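L-iditol 2-dehydrogenase (Clostridium scindens, PDB 4OH1) probably oxidises L-iditol and related polyols with NAD+ as a zinc-containing dehydrogenase of the medium-chain alcohol dehydrogenase family. Local coordinates at residues P29-E34 and Y133-M138; E35-V40 and I80-S85. All coordinates share one frame; numbering follows the deposited sequence.

Contact 1 (P29-E34 and Y133-M138)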
loop_
_atom_site.group_PDB
_atom_site.type_symbol
_atom_site.label_atom_id
_atom_site.label_comp_id
_atom_site.label_asym_id
_atom_site.label_seq_id
_atom_site.Cartn_x
_atom_site.Cartn_y
_atom_site.Cartn_z
ATOM N N PRO A 29 -38.818 -2.039 -22.327
ATOM C CA PRO A 29 -38.501 -3.095 -21.352
ATOM C C PRO A 29 -39.171 -2.859 -19.984
ATOM O O PRO A 29 -39.531 -1.733 -19.642
ATOM C CB PRO A 29 -36.982 -3.014 -21.243
ATOM C CG PRO A 29 -36.667 -1.599 -21.461
ATOM C CD PRO A 29 -37.670 -1.150 -22.551
ATOM N N GLU A 30 -39.314 -3.923 -19.208
ATOM C CA GLU A 30 -40.076 -3.919 -17.972
ATOM C C GLU A 30 -39.183 -4.416 -16.873
ATOM O O GLU A 30 -38.542 -5.410 -17.030
ATOM C CB GLU A 30 -41.285 -4.875 -18.121
ATOM C CG GLU A 30 -42.491 -4.289 -18.884
ATOM C CD GLU A 30 -42.913 -2.939 -18.318
ATOM O OE1 GLU A 30 -42.676 -2.711 -17.116
ATOM O OE2 GLU A 30 -43.457 -2.085 -19.050
ATOM N N PRO A 31 -39.107 -3.722 -15.757
ATOM C CA PRO A 31 -38.217 -4.224 -14.711
ATOM C C PRO A 31 -38.847 -5.274 -13.810
ATOM O O PRO A 31 -39.966 -5.101 -13.389
ATOM C CB PRO A 31 -37.962 -2.998 -13.876
ATOM C CG PRO A 31 -39.166 -2.134 -14.123
ATOM C CD PRO A 31 -39.566 -2.357 -15.502
ATOM N N LYS A 32 -38.096 -6.321 -13.484
ATOM C CA LYS A 32 -38.482 -7.257 -12.418
ATOM C C LYS A 32 -38.350 -6.572 -11.061
ATOM O O LYS A 32 -38.078 -5.378 -11.011
ATOM C CB LYS A 32 -37.576 -8.464 -12.404
ATOM C CG LYS A 32 -37.397 -9.133 -13.698
ATOM C CD LYS A 32 -36.721 -10.476 -13.453
ATOM C CE LYS A 32 -36.029 -11.012 -14.677
ATOM N NZ LYS A 32 -36.836 -10.781 -15.902
ATOM N N ASP A 33 -38.542 -7.321 -9.965
ATOM C CA ASP A 33 -38.600 -6.741 -8.585
ATOM C C ASP A 33 -37.331 -5.955 -8.160
ATOM O O ASP A 33 -37.424 -4.895 -7.512
ATOM C CB ASP A 33 -38.877 -7.841 -7.535
ATOM C CG ASP A 33 -40.274 -8.471 -7.681
ATOM O OD1 ASP A 33 -41.127 -7.916 -8.384
ATOM O OD2 ASP A 33 -40.516 -9.535 -7.090
ATOM N N GLU A 34 -36.173 -6.473 -8.551
ATOM C CA GLU A 34 -34.918 -5.846 -8.196
ATOM C C GLU A 34 -34.316 -4.947 -9.268
ATOM O O GLU A 34 -33.166 -4.497 -9.111
ATOM C CB GLU A 34 -33.918 -6.915 -7.782
ATOM C CG GLU A 34 -34.417 -7.694 -6.589
ATOM C CD GLU A 34 -33.374 -8.581 -6.003
ATOM O OE1 GLU A 34 -32.194 -8.548 -6.425
ATOM O OE2 GLU A 34 -33.741 -9.335 -5.109
ATOM N N TYR A 133 -34.988 3.824 -23.275
ATOM C CA TYR A 133 -35.255 3.307 -21.939
ATOM C C TYR A 133 -34.449 2.060 -21.766
ATOM O O TYR A 133 -34.386 1.231 -22.668
ATOM C CB TYR A 133 -36.754 2.955 -21.728
ATOM C CG TYR A 133 -37.662 4.155 -21.839
ATOM C CD1 TYR A 133 -38.106 4.592 -23.062
ATOM C CD2 TYR A 133 -37.985 4.910 -20.721
ATOM C CE1 TYR A 133 -38.877 5.713 -23.160
ATOM C CE2 TYR A 133 -38.763 6.040 -20.824
ATOM C CZ TYR A 133 -39.211 6.418 -22.029
ATOM O OH TYR A 133 -39.966 7.546 -22.136
ATOM N N ALA A 134 -33.828 1.910 -20.621
ATOM C CA ALA A 134 -33.052 0.696 -20.400
ATOM C C ALA A 134 -33.228 0.231 -18.981
ATOM O O ALA A 134 -33.397 1.064 -18.088
ATOM C CB ALA A 134 -31.579 0.964 -20.680
ATOM N N VAL A 135 -33.131 -1.086 -18.781
ATOM C CA VAL A 135 -33.347 -1.710 -17.498
ATOM C C VAL A 135 -32.041 -2.292 -16.994
ATOM O O VAL A 135 -31.268 -2.891 -17.756
ATOM C CB VAL A 135 -34.449 -2.828 -17.584
ATOM C CG1 VAL A 135 -34.468 -3.705 -16.337
ATOM C CG2 VAL A 135 -35.816 -2.179 -17.750
ATOM N N TYR A 136 -31.822 -2.164 -15.692
ATOM C CA TYR A 136 -30.620 -2.656 -15.052
ATOM C C TYR A 136 -31.032 -3.196 -13.689
ATOM O O TYR A 136 -32.045 -2.792 -13.128
ATOM C CB TYR A 136 -29.625 -1.479 -14.846
ATOM C CG TYR A 136 -29.086 -0.853 -16.111
ATOM C CD1 TYR A 136 -27.924 -1.326 -16.737
ATOM C CD2 TYR A 136 -29.773 0.166 -16.735
ATOM C CE1 TYR A 136 -27.465 -0.755 -17.964
ATOM C CE2 TYR A 136 -29.314 0.734 -17.910
ATOM C CZ TYR A 136 -28.168 0.284 -18.513
ATOM O OH TYR A 136 -27.808 0.889 -19.689
ATOM N N HIS A 137 -30.188 -4.028 -13.099
ATOM C CA HIS A 137 -30.394 -4.455 -11.713
ATOM C C HIS A 137 -30.070 -3.288 -10.804
ATOM O O HIS A 137 -29.186 -2.490 -11.113
ATOM C CB HIS A 137 -29.499 -5.644 -11.399
ATOM C CG HIS A 137 -29.778 -6.260 -10.078
ATOM N ND1 HIS A 137 -29.015 -5.990 -8.964
ATOM C CD2 HIS A 137 -30.713 -7.152 -9.688
ATOM C CE1 HIS A 137 -29.486 -6.669 -7.934
ATOM N NE2 HIS A 137 -30.510 -7.393 -8.351
HETATM N N MSE A 138 -30.781 -3.164 -9.702
HETATM C CA MSE A 138 -30.564 -2.046 -8.793
HETATM C C MSE A 138 -29.078 -1.859 -8.359
HETATM O O MSE A 138 -28.639 -0.772 -8.166
HETATM C CB MSE A 138 -31.457 -2.220 -7.562
HETATM C CG MSE A 138 -31.137 -3.441 -6.719
HETATM SE SE MSE A 138 -32.588 -3.855 -5.404
HETATM C CE MSE A 138 -31.684 -5.377 -4.488
#
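Tyr133 meets Pro29 near the start of strand 133-137: its carbonyl O lies 3.8 Å from Pro29 CG, and its CB sits beside the proline CD. Val135 then carries the apolar part of the contact. With CG1 anti to the backbone N (chi1 167°), its two methyls divide between the two prolines: CG2 packs alongside Pro29 CB at 3.8 Å, and CG1 comes within 4.1 Å of Pro31 CA. Ala134 and Tyr136 bond through their backbones to Ile38 and Ile36, so the strand is held to strand 35-44 while the proline-rich loop runs alongside it in the same direction, with Pro29 and Pro31 packed on Val135. At His137 the chemistry becomes polar. CG stands anti to the backbone N (chi1 -172°), and the ring lies side by side with the Glu34 side chain. His137 NE2 gives a 2.8 Å hydrogen bond to Glu34 OE1, which lies close to the ring plane and accepts through its anti lone pair; carboxylate and ring planes are turned 57° apart. Glu34 O sits over one face of the same ring, toward the rim. Met138 is a selenomethionine whose backbone N-H donates to Glu34 O in the carbonyl plane, N to O 2.8 Å. Its extended chain runs past Glu34, bringing CE to 3.8 Å from Glu34 OE1, and it also packs on Cys108 of a neighbouring subunit. Glu34 thus grips His137 at the strand end by its carboxylate and Met138, just beyond it, by its carbonyl. The other ring nitrogen, ND1, hydrogen-bonds with Ser139 OG; with both ring nitrogens engaged, rotation of the ring is restrained, and the carboxylate would probably favour a proton on NE2.

Contact 2 (E35-V40 and I80-S85)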
loop_
_atom_site.group_PDB
_atom_site.type_symbol
_atom_site.label_atom_id
_atom_site.label_comp_id
_atom_site.label_asym_id
_atom_site.label_seq_id
_atom_site.Cartn_x
_atom_site.Cartn_y
_atom_site.Cartn_z
ATOM N N GLU A 35 -35.095 -4.664 -10.319
ATOM C CA GLU A 35 -34.599 -3.935 -11.467
ATOM C C GLU A 35 -35.195 -2.561 -11.514
ATOM O O GLU A 35 -36.131 -2.270 -10.798
ATOM C CB GLU A 35 -34.914 -4.676 -12.764
ATOM C CG GLU A 35 -34.051 -5.898 -12.966
ATOM C CD GLU A 35 -34.425 -6.722 -14.203
ATOM O OE1 GLU A 35 -35.553 -6.660 -14.731
ATOM O OE2 GLU A 35 -33.553 -7.476 -14.642
ATOM N N ILE A 36 -34.632 -1.720 -12.377
ATOM C CA ILE A 36 -34.965 -0.314 -12.451
ATOM C C ILE A 36 -34.905 0.030 -13.913
ATOM O O ILE A 36 -33.957 -0.359 -14.615
ATOM C CB ILE A 36 -33.908 0.533 -11.702
ATOM C CG1 ILE A 36 -33.862 0.148 -10.227
ATOM C CG2 ILE A 36 -34.222 1.988 -11.822
ATOM C CD1 ILE A 36 -33.001 1.029 -9.419
ATOM N N ARG A 37 -35.888 0.783 -14.387
ATOM C CA ARG A 37 -35.856 1.265 -15.732
ATOM C C ARG A 37 -35.502 2.737 -15.709
ATOM O O ARG A 37 -36.047 3.526 -14.924
ATOM C CB ARG A 37 -37.188 1.053 -16.418
ATOM C CG ARG A 37 -37.159 1.547 -17.850
ATOM C CD ARG A 37 -38.512 2.087 -18.254
ATOM N NE ARG A 37 -39.380 0.993 -18.465
ATOM C CZ ARG A 37 -40.695 0.986 -18.252
ATOM N NH1 ARG A 37 -41.369 2.041 -17.805
ATOM N NH2 ARG A 37 -41.337 -0.128 -18.501
ATOM N N ILE A 38 -34.569 3.082 -16.591
ATOM C CA ILE A 38 -34.067 4.422 -16.759
ATOM C C ILE A 38 -34.621 4.987 -18.012
ATOM O O ILE A 38 -34.604 4.356 -19.057
ATOM C CB ILE A 38 -32.475 4.469 -16.994
ATOM C CG1 ILE A 38 -31.720 3.781 -15.906
ATOM C CG2 ILE A 38 -31.967 5.868 -17.068
ATOM C CD1 ILE A 38 -32.322 4.071 -14.582
ATOM N N LYS A 39 -35.012 6.224 -17.940
ATOM C CA LYS A 39 -35.201 6.965 -19.127
ATOM C C LYS A 39 -33.845 7.614 -19.428
ATOM O O LYS A 39 -33.377 8.460 -18.655
ATOM C CB LYS A 39 -36.208 8.055 -18.914
ATOM C CG LYS A 39 -36.593 8.654 -20.184
ATOM C CD LYS A 39 -37.077 10.057 -20.071
ATOM C CE LYS A 39 -37.659 10.421 -21.429
ATOM N NZ LYS A 39 -38.008 11.841 -21.442
ATOM N N VAL A 40 -33.270 7.283 -20.586
ATOM C CA VAL A 40 -31.921 7.701 -20.867
ATOM C C VAL A 40 -31.973 9.088 -21.445
ATOM O O VAL A 40 -32.723 9.355 -22.357
ATOM C CB VAL A 40 -31.230 6.740 -21.799
ATOM C CG1 VAL A 40 -29.760 7.149 -21.987
ATOM C CG2 VAL A 40 -31.267 5.340 -21.219
ATOM N N ILE A 80 -34.679 7.823 -13.382
ATOM C CA ILE A 80 -35.445 6.639 -13.110
ATOM C C ILE A 80 -36.909 6.840 -13.571
ATOM O O ILE A 80 -37.546 7.830 -13.236
ATOM C CB ILE A 80 -35.414 6.277 -11.642
ATOM C CG1 ILE A 80 -33.979 5.940 -11.217
ATOM C CG2 ILE A 80 -36.341 5.083 -11.375
ATOM C CD1 ILE A 80 -33.833 5.215 -9.866
ATOM N N ASP A 81 -37.382 5.879 -14.355
ATOM C CA ASP A 81 -38.695 5.887 -14.962
ATOM C C ASP A 81 -39.640 4.883 -14.291
ATOM O O ASP A 81 -40.825 5.111 -14.251
ATOM C CB ASP A 81 -38.557 5.478 -16.410
ATOM C CG ASP A 81 -39.848 5.562 -17.157
ATOM O OD1 ASP A 81 -40.335 6.701 -17.308
ATOM O OD2 ASP A 81 -40.355 4.510 -17.614
ATOM N N LYS A 82 -39.117 3.785 -13.763
ATOM C CA LYS A 82 -39.922 2.792 -13.096
ATOM C C LYS A 82 -39.038 1.849 -12.288
ATOM O O LYS A 82 -37.921 1.500 -12.707
ATOM C CB LYS A 82 -40.665 1.981 -14.126
ATOM C CG LYS A 82 -41.414 0.801 -13.576
ATOM C CD LYS A 82 -42.422 0.287 -14.584
ATOM C CE LYS A 82 -43.187 -0.967 -14.089
ATOM N NZ LYS A 82 -43.971 -1.515 -15.221
ATOM N N VAL A 83 -39.542 1.456 -11.131
ATOM C CA VAL A 83 -38.787 0.748 -10.107
ATOM C C VAL A 83 -39.534 -0.558 -9.715
ATOM O O VAL A 83 -40.691 -0.518 -9.388
ATOM C CB VAL A 83 -38.675 1.659 -8.834
ATOM C CG1 VAL A 83 -37.873 0.966 -7.760
ATOM C CG2 VAL A 83 -37.972 2.945 -9.132
ATOM N N GLY A 84 -38.873 -1.705 -9.730
ATOM C CA GLY A 84 -39.430 -2.905 -9.105
ATOM C C GLY A 84 -39.631 -2.719 -7.601
ATOM O O GLY A 84 -38.974 -1.908 -6.955
ATOM N N SER A 85 -40.537 -3.494 -7.030
ATOM C CA SER A 85 -40.863 -3.378 -5.626
ATOM C C SER A 85 -39.665 -3.589 -4.702
ATOM O O SER A 85 -39.524 -2.857 -3.740
ATOM C CB SER A 85 -42.027 -4.337 -5.274
ATOM O OG SER A 85 -41.776 -5.648 -5.742
#
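Arg37 and Asp81 lie side by side and point the same way, their guanidinium and carboxylate planes 41° apart. Arg37 NH1 meets Asp81 OD2 at 2.7 Å in a salt bridge, the oxygen close to the guanidinium plane; bends at chi2 and chi3 (-147° and -75°) turn the guanidinium so that NH1 meets the carboxylate. Lys82 crosses over one face of the guanidinium, its CB 3.7 Å from NH1. The like-charged ends of Arg37 and Lys82 are bridged by Glu30, whose two carboxylate oxygens pair with Arg37 NH2 and Lys82 NZ.

Elsewhere, Ile80 lays its branches against Ile36, CG2 to CG2 at 3.8 Å, and its CG1 approaches Ile38 CD1; Val98 of strand 97-100 touches both Ile38 and Ile80.

The backbones run antiparallel. Arg37 N donates to Lys82 O at 2.7 Å, and Gly84 N, at the N-cap of helix 85-89, donates to Glu35 O. Arg37 O takes two donors, Asp81 N at 2.8 Å and the more distant Lys82 N at 3.3 Å. Asp81 and Lys82 together facing Arg37 make a classic beta bulge, set in the sheet of the GroES-like domain characteristic of zinc-containing alcohol dehydrogenases.

Overall arrangement
Contacts 1 and 2 meet on strand 35-44, which has strand 133-137 as one partner and strand 75-83 as another. Their centres are about 6 Å apart, and contact 2 is nested inside the chain loop that contact 1 closes. Both are partly buried, but contact 2 is antiparallel strand pairing interrupted by a bulge, five of its ten touching residues buried, against three of nine in contact 1, which lays an irregular loop on a strand. The polar grip of contact 1 is one histidine-carboxylate bond and one backbone bond, both at Glu34; in contact 2, backbone bonds run along the pairing beside an arginine-aspartate salt bridge. Residues Pro29 and Glu30 join the two through Arg37 and Lys82.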